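Local coordinates for protein 3-oxo-glucose-6-phosphate:glutamate aminotransferase (Bacillus subtilis subsp. subtilis, PDB 4K2M) that catalyses the reversible pyridoxal phosphate-dependent transamination of 3-dehydro-glucose 6-phosphate with glutamate to give kanosamine 6-phosphate, the amino-sugar step of kanosamine biosynthesis, at residues F317-L322 against V349-P354; A323-T328 against E424-V429; T367-D372 against E431-V436. All blocks are in the same frame, centred on the assembly; numbering follows the deposited sequence. Where two conformers were deposited one is given.

Contact 1: F317-L322 against V349-P354; sequences FKRLFL and VWHLFP. With ACT (acetate ion), chain F; EDO (1,2-ethanediol), chain D.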
loop_
_atom_site.group_PDB
_atom_site.type_symbol
_atom_site.label_atom_id
_atom_site.label_comp_id
_atom_site.label_asym_id
_atom_site.label_seq_id
_atom_site.Cartn_x
_atom_site.Cartn_y
_atom_site.Cartn_z
ATOM N N PHE A 317 16.642 -12.246 -18.905
ATOM C CA PHE A 317 17.280 -12.875 -20.052
ATOM C C PHE A 317 16.226 -13.487 -20.993
ATOM O O PHE A 317 16.306 -13.343 -22.229
ATOM C CB PHE A 317 18.287 -13.951 -19.632
ATOM C CG PHE A 317 18.959 -14.597 -20.803
ATOM C CD1 PHE A 317 20.048 -13.987 -21.410
ATOM C CD2 PHE A 317 18.461 -15.786 -21.324
ATOM C CE1 PHE A 317 20.657 -14.568 -22.511
ATOM C CE2 PHE A 317 19.056 -16.376 -22.420
ATOM C CZ PHE A 317 20.155 -15.777 -23.016
ATOM N N LYS A 318 15.228 -14.150 -20.427
ATOM C CA LYS A 318 14.198 -14.761 -21.268
ATOM C C LYS A 318 13.444 -13.698 -22.061
ATOM O O LYS A 318 13.119 -13.910 -23.229
ATOM C CB LYS A 318 13.249 -15.615 -20.428
ATOM C CG LYS A 318 13.889 -16.949 -19.964
ATOM C CD LYS A 318 12.887 -17.792 -19.189
ATOM C CE LYS A 318 11.946 -18.535 -20.136
ATOM N NZ LYS A 318 10.934 -19.329 -19.354
ATOM N N ARG A 319 13.162 -12.566 -21.426
ATOM C CA ARG A 319 12.549 -11.444 -22.141
ATOM C C ARG A 319 13.395 -10.982 -23.308
ATOM O O ARG A 319 12.866 -10.722 -24.397
ATOM C CB ARG A 319 12.297 -10.267 -21.190
ATOM C CG ARG A 319 11.198 -10.528 -20.179
ATOM C CD ARG A 319 11.091 -9.309 -19.248
ATOM N NE ARG A 319 10.009 -9.466 -18.274
ATOM C CZ ARG A 319 8.756 -9.065 -18.477
ATOM N NH1 ARG A 319 8.427 -8.469 -19.614
ATOM N NH2 ARG A 319 7.825 -9.286 -17.547
ATOM N N LEU A 320 14.707 -10.883 -23.092
ATOM C CA LEU A 320 15.606 -10.459 -24.159
ATOM C C LEU A 320 15.576 -11.475 -25.312
ATOM O O LEU A 320 15.558 -11.094 -26.492
ATOM C CB LEU A 320 17.036 -10.305 -23.629
ATOM C CG LEU A 320 18.133 -10.213 -24.694
ATOM C CD1 LEU A 320 18.001 -8.939 -25.515
ATOM C CD2 LEU A 320 19.528 -10.322 -24.062
ATOM N N PHE A 321 15.585 -12.762 -24.969
ATOM C CA PHE A 321 15.569 -13.801 -25.996
ATOM C C PHE A 321 14.312 -13.664 -26.833
ATOM O O PHE A 321 14.359 -13.732 -28.066
ATOM C CB PHE A 321 15.635 -15.208 -25.394
ATOM C CG PHE A 321 15.701 -16.298 -26.433
ATOM C CD1 PHE A 321 16.915 -16.626 -27.028
ATOM C CD2 PHE A 321 14.555 -16.973 -26.830
ATOM C CE1 PHE A 321 16.995 -17.623 -27.995
ATOM C CE2 PHE A 321 14.622 -17.974 -27.798
ATOM C CZ PHE A 321 15.850 -18.291 -28.385
ATOM N N LEU A 322 13.182 -13.468 -26.162
ATOM C CA LEU A 322 11.919 -13.265 -26.861
ATOM C C LEU A 322 11.961 -12.040 -27.771
ATOM O O LEU A 322 11.492 -12.099 -28.908
ATOM C CB LEU A 322 10.768 -13.120 -25.863
ATOM C CG LEU A 322 10.395 -14.438 -25.186
ATOM C CD1 LEU A 322 9.450 -14.147 -24.019
ATOM C CD2 LEU A 322 9.745 -15.442 -26.168
ATOM N N VAL A 349 15.097 -3.464 -21.271
ATOM C CA VAL A 349 14.832 -4.696 -20.532
ATOM C C VAL A 349 13.527 -5.373 -20.950
ATOM O O VAL A 349 13.123 -6.365 -20.359
ATOM C CB VAL A 349 14.890 -4.519 -18.997
ATOM C CG1 VAL A 349 16.296 -4.160 -18.552
ATOM C CG2 VAL A 349 13.873 -3.448 -18.514
ATOM N N TRP A 350 12.876 -4.825 -21.970
ATOM C CA TRP A 350 11.797 -5.527 -22.654
ATOM C C TRP A 350 10.647 -5.849 -21.725
ATOM O O TRP A 350 10.160 -6.977 -21.667
ATOM C CB TRP A 350 12.334 -6.794 -23.341
ATOM C CG TRP A 350 13.489 -6.463 -24.248
ATOM C CD1 TRP A 350 14.811 -6.767 -24.043
ATOM C CD2 TRP A 350 13.426 -5.730 -25.476
ATOM N NE1 TRP A 350 15.576 -6.255 -25.081
ATOM C CE2 TRP A 350 14.744 -5.618 -25.970
ATOM C CE3 TRP A 350 12.377 -5.151 -26.209
ATOM C CZ2 TRP A 350 15.044 -4.964 -27.169
ATOM C CZ3 TRP A 350 12.677 -4.490 -27.399
ATOM C CH2 TRP A 350 14.001 -4.407 -27.868
ATOM N N HIS A 351 10.194 -4.834 -20.993
ATOM C CA HIS A 351 8.988 -5.003 -20.200
ATOM C C HIS A 351 7.764 -5.158 -21.115
ATOM O O HIS A 351 6.883 -5.987 -20.869
ATOM C CB HIS A 351 8.779 -3.804 -19.276
ATOM C CG HIS A 351 7.500 -3.881 -18.509
ATOM N ND1 HIS A 351 7.248 -4.873 -17.587
ATOM C CD2 HIS A 351 6.386 -3.112 -18.552
ATOM C CE1 HIS A 351 6.038 -4.703 -17.081
ATOM N NE2 HIS A 351 5.494 -3.644 -17.650
ATOM N N LEU A 352 7.712 -4.328 -22.158
ATOM C CA LEU A 352 6.701 -4.417 -23.206
ATOM C C LEU A 352 7.430 -4.406 -24.536
ATOM O O LEU A 352 8.549 -3.899 -24.616
ATOM C CB LEU A 352 5.700 -3.251 -23.099
ATOM C CG LEU A 352 4.746 -3.378 -21.894
ATOM C CD1 LEU A 352 4.293 -2.008 -21.330
ATOM C CD2 LEU A 352 3.528 -4.240 -22.240
ATOM N N PHE A 353 6.806 -4.965 -25.575
ATOM C CA PHE A 353 7.454 -5.087 -26.883
ATOM C C PHE A 353 6.630 -4.342 -27.920
ATOM O O PHE A 353 5.609 -4.858 -28.396
ATOM C CB PHE A 353 7.590 -6.556 -27.318
ATOM C CG PHE A 353 8.368 -6.713 -28.593
ATOM C CD1 PHE A 353 9.757 -6.808 -28.554
ATOM C CD2 PHE A 353 7.722 -6.700 -29.837
ATOM C CE1 PHE A 353 10.503 -6.902 -29.731
ATOM C CE2 PHE A 353 8.463 -6.807 -31.023
ATOM C CZ PHE A 353 9.859 -6.897 -30.961
ATOM N N PRO A 354 7.055 -3.124 -28.262
ATOM C CA PRO A 354 6.262 -2.309 -29.192
ATOM C C PRO A 354 6.745 -2.397 -30.624
ATOM O O PRO A 354 7.951 -2.262 -30.903
ATOM C CB PRO A 354 6.477 -0.884 -28.675
ATOM C CG PRO A 354 7.864 -0.914 -28.086
ATOM C CD PRO A 354 8.097 -2.339 -27.572
HETATM C C ACT F . 5.034 -7.953 -18.628
HETATM O O ACT F . 6.002 -8.184 -19.334
HETATM O OXT ACT F . 4.933 -8.519 -17.546
HETATM C CH3 ACT F . 3.972 -6.997 -19.115
HETATM C C1 EDO D . 9.195 0.319 -32.894
HETATM O O1 EDO D . 9.351 0.054 -31.501
HETATM C C2 EDO D . 9.749 1.718 -33.179
HETATM O O2 EDO D . 11.137 1.739 -32.842
#
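Arg319 reaches out from the helix to bind the backbone carbonyl of Trp350: its NH1 lies 3.1 Å from Trp350 O, with an N-H...O angle of 150°, and uses a lone pair in the plane of that carbonyl. NH1 is shared between two successive carbonyls, firmly with Trp350 O and weakly, at 3.2 Å, with His351 O. At its edge, near its plane, the guanidinium meets an acetate, probably picked up from the crystallisation liquor. Both NH1 and NH2 face it; Arg319 NH2 runs almost straight to OXT at 3.0 Å and more bent to the acetate O at 2.8 Å. The arm gets this far because it is extended from CG to NE, while chi1 of -70° sets CG anti to the carbonyl carbon. On the way, Arg319 CD passes 3.7 Å from Val349 O.

Moving outward, CB of His351 points away from the helix, and ND1 is bonded to Asn250 OD1. CB of Trp350 points toward the helix. This residue has a left-handed backbone conformation (phi 61°) in the loop, and its indole packs obliquely against the helix, with Leu320 CD1 3.6 Å from Trp350 NE1; His348 stacks on the same indole. Ala323, one turn further on, continues the helical surface beneath this ring.

The segment 349-354 then runs into strand 353-356. In this fold type I, aspartate aminotransferase-like enzyme, the contact joins the long helix 312-329 to a loop at the edge of the active site: the side chain of His351 comes within about 5 Å of the bound external aldimine. Arg319 thus holds backbone oxygens of a loop whose His351 lies next to the cofactor-binding Gln227, consistent with a second-shell place.

Contact 2: A323-T328 against E424-V429; sequences ADRYIT and EEQDRV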
loop_
_atom_site.group_PDB
_atom_site.type_symbol
_atom_site.label_atom_id
_atom_site.label_comp_id
_atom_site.label_asym_id
_atom_site.label_seq_id
_atom_site.Cartn_x
_atom_site.Cartn_y
_atom_site.Cartn_z
ATOM N N ALA A 323 12.511 -10.934 -27.280
ATOM C CA ALA A 323 12.562 -9.709 -28.067
ATOM C C ALA A 323 13.445 -9.918 -29.291
ATOM O O ALA A 323 13.092 -9.522 -30.402
ATOM C CB ALA A 323 13.072 -8.532 -27.226
ATOM N N ASP A 324 14.589 -10.556 -29.077
ATOM C CA ASP A 324 15.521 -10.850 -30.169
ATOM C C ASP A 324 14.838 -11.709 -31.228
ATOM O O ASP A 324 15.040 -11.507 -32.429
ATOM C CB ASP A 324 16.753 -11.567 -29.604
ATOM C CG ASP A 324 17.772 -11.939 -30.676
ATOM O OD1 ASP A 324 18.236 -11.048 -31.420
ATOM O OD2 ASP A 324 18.121 -13.124 -30.749
ATOM N N ARG A 325 14.016 -12.651 -30.785
ATOM C CA ARG A 325 13.356 -13.592 -31.699
ATOM C C ARG A 325 12.292 -12.871 -32.533
ATOM O O ARG A 325 12.190 -13.105 -33.738
ATOM C CB ARG A 325 12.756 -14.754 -30.908
ATOM C CG ARG A 325 12.355 -15.974 -31.753
ATOM C CD ARG A 325 12.200 -17.197 -30.850
ATOM N NE ARG A 325 11.924 -18.440 -31.589
ATOM C CZ ARG A 325 10.707 -18.907 -31.868
ATOM N NH1 ARG A 325 9.634 -18.234 -31.502
ATOM N NH2 ARG A 325 10.561 -20.062 -32.520
ATOM N N TYR A 326 11.518 -11.986 -31.903
ATOM C CA TYR A 326 10.588 -11.136 -32.649
ATOM C C TYR A 326 11.323 -10.292 -33.670
ATOM O O TYR A 326 10.891 -10.165 -34.818
ATOM C CB TYR A 326 9.858 -10.167 -31.712
ATOM C CG TYR A 326 8.585 -10.663 -31.068
ATOM C CD1 TYR A 326 7.645 -11.407 -31.784
ATOM C CD2 TYR A 326 8.304 -10.345 -29.746
ATOM C CE1 TYR A 326 6.464 -11.827 -31.188
ATOM C CE2 TYR A 326 7.133 -10.758 -29.142
ATOM C CZ TYR A 326 6.218 -11.501 -29.869
ATOM O OH TYR A 326 5.062 -11.907 -29.254
ATOM N N ILE A 327 12.419 -9.662 -33.250
ATOM C CA ILE A 327 13.087 -8.692 -34.126
ATOM C C ILE A 327 13.682 -9.401 -35.337
ATOM O O ILE A 327 13.583 -8.923 -36.469
ATOM C CB ILE A 327 14.152 -7.883 -33.365
ATOM C CG1 ILE A 327 13.471 -6.930 -32.371
ATOM C CG2 ILE A 327 15.045 -7.100 -34.332
ATOM C CD1 ILE A 327 14.447 -6.302 -31.351
ATOM N N THR A 328 14.276 -10.559 -35.102
ATOM C CA THR A 328 14.852 -11.329 -36.192
ATOM C C THR A 328 13.773 -11.920 -37.109
ATOM O O THR A 328 13.849 -11.781 -38.334
ATOM C CB THR A 328 15.780 -12.431 -35.638
ATOM O OG1 THR A 328 16.858 -11.802 -34.926
ATOM C CG2 THR A 328 16.360 -13.295 -36.771
ATOM N N GLU A 424 6.264 -21.448 -28.977
ATOM C CA GLU A 424 5.207 -21.873 -29.890
ATOM C C GLU A 424 4.036 -20.876 -29.949
ATOM O O GLU A 424 3.451 -20.658 -31.012
ATOM C CB GLU A 424 4.730 -23.303 -29.581
ATOM C CG GLU A 424 4.115 -23.512 -28.198
ATOM C CD GLU A 424 5.126 -24.022 -27.166
ATOM O OE1 GLU A 424 6.347 -23.835 -27.369
ATOM O OE2 GLU A 424 4.692 -24.604 -26.147
ATOM N N GLU A 425 3.704 -20.244 -28.827
ATOM C CA GLU A 425 2.764 -19.124 -28.881
ATOM C C GLU A 425 3.349 -17.970 -29.685
ATOM O O GLU A 425 2.649 -17.325 -30.472
ATOM C CB GLU A 425 2.440 -18.626 -27.483
ATOM C CG GLU A 425 1.523 -19.507 -26.672
ATOM C CD GLU A 425 1.509 -19.082 -25.213
ATOM O OE1 GLU A 425 2.530 -19.281 -24.513
ATOM O OE2 GLU A 425 0.482 -18.536 -24.767
ATOM N N GLN A 426 4.630 -17.675 -29.459
ATOM C CA GLN A 426 5.264 -16.592 -30.195
ATOM C C GLN A 426 5.245 -16.876 -31.703
ATOM O O GLN A 426 5.005 -15.959 -32.496
ATOM C CB GLN A 426 6.691 -16.333 -29.707
ATOM C CG GLN A 426 7.293 -15.083 -30.319
ATOM C CD GLN A 426 8.723 -14.864 -29.892
ATOM O OE1 GLN A 426 9.525 -15.792 -29.889
ATOM N NE2 GLN A 426 9.049 -13.633 -29.516
ATOM N N ASP A 427 5.471 -18.134 -32.089
ATOM C CA ASP A 427 5.345 -18.537 -33.498
ATOM C C ASP A 427 3.995 -18.123 -34.069
ATOM O O ASP A 427 3.915 -17.594 -35.183
ATOM C CB ASP A 427 5.497 -20.064 -33.669
ATOM C CG ASP A 427 6.902 -20.563 -33.378
ATOM O OD1 ASP A 427 7.848 -19.740 -33.371
ATOM O OD2 ASP A 427 7.052 -21.794 -33.177
ATOM N N ARG A 428 2.927 -18.369 -33.317
ATOM C CA ARG A 428 1.598 -18.049 -33.811
ATOM C C ARG A 428 1.369 -16.548 -33.928
ATOM O O ARG A 428 0.750 -16.074 -34.893
ATOM C CB ARG A 428 0.509 -18.686 -32.938
ATOM C CG ARG A 428 -0.893 -18.494 -33.537
ATOM C CD ARG A 428 -1.935 -19.402 -32.918
ATOM N NE ARG A 428 -3.241 -19.262 -33.568
ATOM C CZ ARG A 428 -3.631 -19.967 -34.628
ATOM N NH1 ARG A 428 -2.818 -20.865 -35.170
ATOM N NH2 ARG A 428 -4.837 -19.775 -35.147
ATOM N N VAL A 429 1.883 -15.788 -32.960
ATOM C CA VAL A 429 1.807 -14.331 -33.032
ATOM C C VAL A 429 2.449 -13.840 -34.318
ATOM O O VAL A 429 1.893 -13.003 -35.033
ATOM C CB VAL A 429 2.521 -13.663 -31.841
ATOM C CG1 VAL A 429 2.564 -12.130 -32.038
ATOM C CG2 VAL A 429 1.817 -14.011 -30.546
#
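Arg325 and Gln426 each set CG anti to the backbone N, with chi1 of -165° and -172°, and both chains then stretch out between the helices until their ends meet. Arg325 NH1 donates to Gln426 OE1 at 2.9 Å along a nearly straight bond, with the oxygen close to the guanidinium plane. Arg325 also forms a salt bridge with Asp427, NH1 (3.0 Å) and NH2 (2.9 Å) both converging end-on upon OD1. NH2 takes the syn lone pair of that oxygen, whereas NH1 comes from above the carboxylate plane. The other oxygen, OD2, is bonded to Tyr60.

These bonds bridge helix 312-329 and the C-terminal helix 423-441, which run side by side at 30° with segment axes 11.1 Å apart. Long side chains fill this spacing, in a region consistent with the small C-terminal domain of the aspartate aminotransferase fold.

Next to this pair, Gln426 NE2 sits 3.2 Å above the centre of the Tyr326 ring, the amide standing steeply to it, and Gln426 CG lies 3.5 Å from Tyr326 CE1. The amide's rotation is fixed from both ends, because OE1 faces the arginine while NE2 donates to Leu322 O. Beyond the ring, Val429 CG1 touches Tyr326 OH at 3.7 Å, and that hydroxyl is bonded to Pro416 O.

Contact 3: T367-D372 against E431-V436; sequences TKLNED and EGLFHV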
loop_
_atom_site.group_PDB
_atom_site.type_symbol
_atom_site.label_atom_id
_atom_site.label_comp_id
_atom_site.label_asym_id
_atom_site.label_seq_id
_atom_site.Cartn_x
_atom_site.Cartn_y
_atom_site.Cartn_z
ATOM N N THR A 367 -7.984 -6.495 -34.655
ATOM C CA THR A 367 -9.208 -7.269 -34.772
ATOM C C THR A 367 -8.979 -8.587 -35.508
ATOM O O THR A 367 -9.460 -9.637 -35.067
ATOM C CB THR A 367 -10.315 -6.461 -35.493
ATOM O OG1 THR A 367 -10.647 -5.320 -34.696
ATOM C CG2 THR A 367 -11.567 -7.312 -35.679
ATOM N N LYS A 368 -8.257 -8.533 -36.619
ATOM C CA LYS A 368 -8.016 -9.726 -37.417
ATOM C C LYS A 368 -7.119 -10.717 -36.685
ATOM O O LYS A 368 -7.359 -11.925 -36.737
ATOM C CB LYS A 368 -7.402 -9.375 -38.765
ATOM C CG LYS A 368 -8.405 -8.787 -39.761
ATOM C CD LYS A 368 -7.713 -8.356 -41.046
ATOM C CE LYS A 368 -8.725 -8.129 -42.159
ATOM N NZ LYS A 368 -9.815 -7.214 -41.721
ATOM N N LEU A 369 -6.091 -10.212 -36.005
ATOM C CA LEU A 369 -5.238 -11.102 -35.205
ATOM C C LEU A 369 -6.065 -11.873 -34.190
ATOM O O LEU A 369 -5.904 -13.077 -34.019
ATOM C CB LEU A 369 -4.116 -10.315 -34.507
ATOM C CG LEU A 369 -2.891 -9.972 -35.347
ATOM C CD1 LEU A 369 -1.970 -9.026 -34.563
ATOM C CD2 LEU A 369 -2.110 -11.233 -35.751
ATOM N N ASN A 370 -6.985 -11.181 -33.533
ATOM C CA ASN A 370 -7.809 -11.795 -32.512
ATOM C C ASN A 370 -8.863 -12.723 -33.114
ATOM O O ASN A 370 -8.999 -13.875 -32.699
ATOM C CB ASN A 370 -8.495 -10.697 -31.698
ATOM C CG ASN A 370 -9.474 -11.250 -30.684
ATOM O OD1 ASN A 370 -9.270 -12.337 -30.135
ATOM N ND2 ASN A 370 -10.555 -10.514 -30.438
ATOM N N GLU A 371 -9.618 -12.216 -34.086
ATOM C CA GLU A 371 -10.711 -12.990 -34.677
ATOM C C GLU A 371 -10.226 -14.186 -35.493
ATOM O O GLU A 371 -10.776 -15.288 -35.377
ATOM C CB GLU A 371 -11.579 -12.092 -35.559
ATOM C CG GLU A 371 -12.416 -11.097 -34.791
ATOM C CD GLU A 371 -13.326 -10.287 -35.707
ATOM O OE1 GLU A 371 -13.142 -10.363 -36.945
ATOM O OE2 GLU A 371 -14.218 -9.580 -35.190
ATOM N N ASP A 372 -9.198 -13.980 -36.314
ATOM C CA ASP A 372 -8.765 -15.021 -37.231
ATOM C C ASP A 372 -7.794 -15.991 -36.582
ATOM O O ASP A 372 -7.751 -17.168 -36.950
ATOM C CB ASP A 372 -8.140 -14.410 -38.490
ATOM C CG ASP A 372 -9.137 -13.600 -39.308
ATOM O OD1 ASP A 372 -10.354 -13.811 -39.145
ATOM O OD2 ASP A 372 -8.698 -12.752 -40.113
ATOM N N GLU A 431 3.371 -15.562 -37.162
ATOM C CA GLU A 431 2.745 -16.029 -38.391
ATOM C C GLU A 431 1.442 -15.279 -38.647
ATOM O O GLU A 431 1.146 -14.909 -39.781
ATOM C CB GLU A 431 2.517 -17.536 -38.329
ATOM C CG GLU A 431 3.816 -18.314 -38.179
ATOM C CD GLU A 431 3.609 -19.808 -38.202
ATOM O OE1 GLU A 431 4.144 -20.496 -37.302
ATOM O OE2 GLU A 431 2.918 -20.291 -39.126
ATOM N N GLY A 432 0.680 -15.036 -37.584
ATOM C CA GLY A 432 -0.554 -14.273 -37.688
ATOM C C GLY A 432 -0.273 -12.862 -38.176
ATOM O O GLY A 432 -0.998 -12.310 -39.010
ATOM N N LEU A 433 0.786 -12.259 -37.653
ATOM C CA LEU A 433 1.139 -10.910 -38.060
ATOM C C LEU A 433 1.510 -10.878 -39.544
ATOM O O LEU A 433 1.081 -9.968 -40.277
ATOM C CB LEU A 433 2.287 -10.373 -37.206
ATOM C CG LEU A 433 2.520 -8.867 -37.277
ATOM C CD1 LEU A 433 1.303 -8.110 -36.734
ATOM C CD2 LEU A 433 3.776 -8.503 -36.492
ATOM N N PHE A 434 2.298 -11.858 -39.990
ATOM C CA PHE A 434 2.651 -11.944 -41.405
ATOM C C PHE A 434 1.385 -12.065 -42.262
ATOM O O PHE A 434 1.217 -11.346 -43.253
ATOM C CB PHE A 434 3.592 -13.127 -41.671
ATOM C CG PHE A 434 5.048 -12.766 -41.641
ATOM C CD1 PHE A 434 5.659 -12.211 -42.761
ATOM C CD2 PHE A 434 5.819 -13.001 -40.504
ATOM C CE1 PHE A 434 7.010 -11.893 -42.750
ATOM C CE2 PHE A 434 7.185 -12.676 -40.488
ATOM C CZ PHE A 434 7.773 -12.126 -41.609
ATOM N N HIS A 435 0.480 -12.951 -41.859
ATOM C CA HIS A 435 -0.746 -13.160 -42.621
ATOM C C HIS A 435 -1.640 -11.915 -42.639
ATOM O O HIS A 435 -2.113 -11.502 -43.694
ATOM C CB HIS A 435 -1.532 -14.352 -42.075
ATOM C CG HIS A 435 -2.670 -14.767 -42.949
ATOM N ND1 HIS A 435 -3.869 -14.092 -42.974
ATOM C CD2 HIS A 435 -2.785 -15.780 -43.842
ATOM C CE1 HIS A 435 -4.679 -14.674 -43.842
ATOM N NE2 HIS A 435 -4.047 -15.701 -44.379
ATOM N N VAL A 436 -1.880 -11.331 -41.469
ATOM C CA VAL A 436 -2.753 -10.156 -41.367
ATOM C C VAL A 436 -2.201 -8.931 -42.106
ATOM O O VAL A 436 -2.937 -8.242 -42.817
ATOM C CB VAL A 436 -3.058 -9.792 -39.904
ATOM C CG1 VAL A 436 -3.807 -8.457 -39.825
ATOM C CG2 VAL A 436 -3.877 -10.896 -39.253
#
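Leu369 lays a methyl on the flat peptide group that joins Gly432 to Leu433. CD2 stands almost directly above the carbonyl carbon, 3.5 Å from Gly432 C, and 3.6 Å from Gly432 O, so it meets the face of the peptide rather than its rim. The approach is possible because Gly432 has no side chain between the leucine and the helix backbone, and the two chains come close here: the CA atoms of Leu369 and Gly432 are 6.2 Å apart. With chi1 at -81°, CG of Leu369 lies beside its own backbone N, and this tips the branched end across to the C-terminal helix.

The two methyls of Leu369 then go separate ways. CD1 meets Leu433 CD1 at 4.0 Å, while CD2, besides covering the peptide, touches Val436 CG2 at 3.9 Å. Val436, one turn after Gly432, turns both methyls to the other helix as well, each 3.9 Å from Lys368 CB. Only the aliphatic part of that lysine takes part. Its chain bends at the last torsion and carries the ammonium off to a salt bridge with Asp364 on its own helix. Leu433 also packs on Leu330 and Leu333, so the leucine pair belongs to a wider apolar patch.

Helix 362-373 crosses helix 423-441 steeply, their segments making 119° with axes 9.7 Å apart, which confines the touching residues to a small area around Leu369. Nearby, Arg428 NE bonds Phe373 O and His435 meets the Phe373 ring edge-to-face, but everything that meets between 367-372 and 431-436 is methyl, methylene or peptide face. Between these segments the joint rests on van der Waals fit and on burying hydrocarbon, with the lysine charge kept at the margin.

In the fold
All three contacts sit in the aminotransferase part of the chain and run outward from its middle, their centres about 11, 20 and 28 Å from that of the chain. All are buried, but only contact 1, beside the cofactor pocket, has every touching residue buried; Arg325 and Asp427 in contact 2 and Lys368 in contact 3 are partly exposed. Helix 312-329 serves contacts 1 and 2, which touch where Trp350 and Phe353 pack on Ala323 and Tyr326, and helix 423-441 serves contacts 2 and 3. The chemistry shifts along this path, from an arginine holding backbone carbonyls, through a side-chain ion pair and amide network, to apolar packing in contact 3.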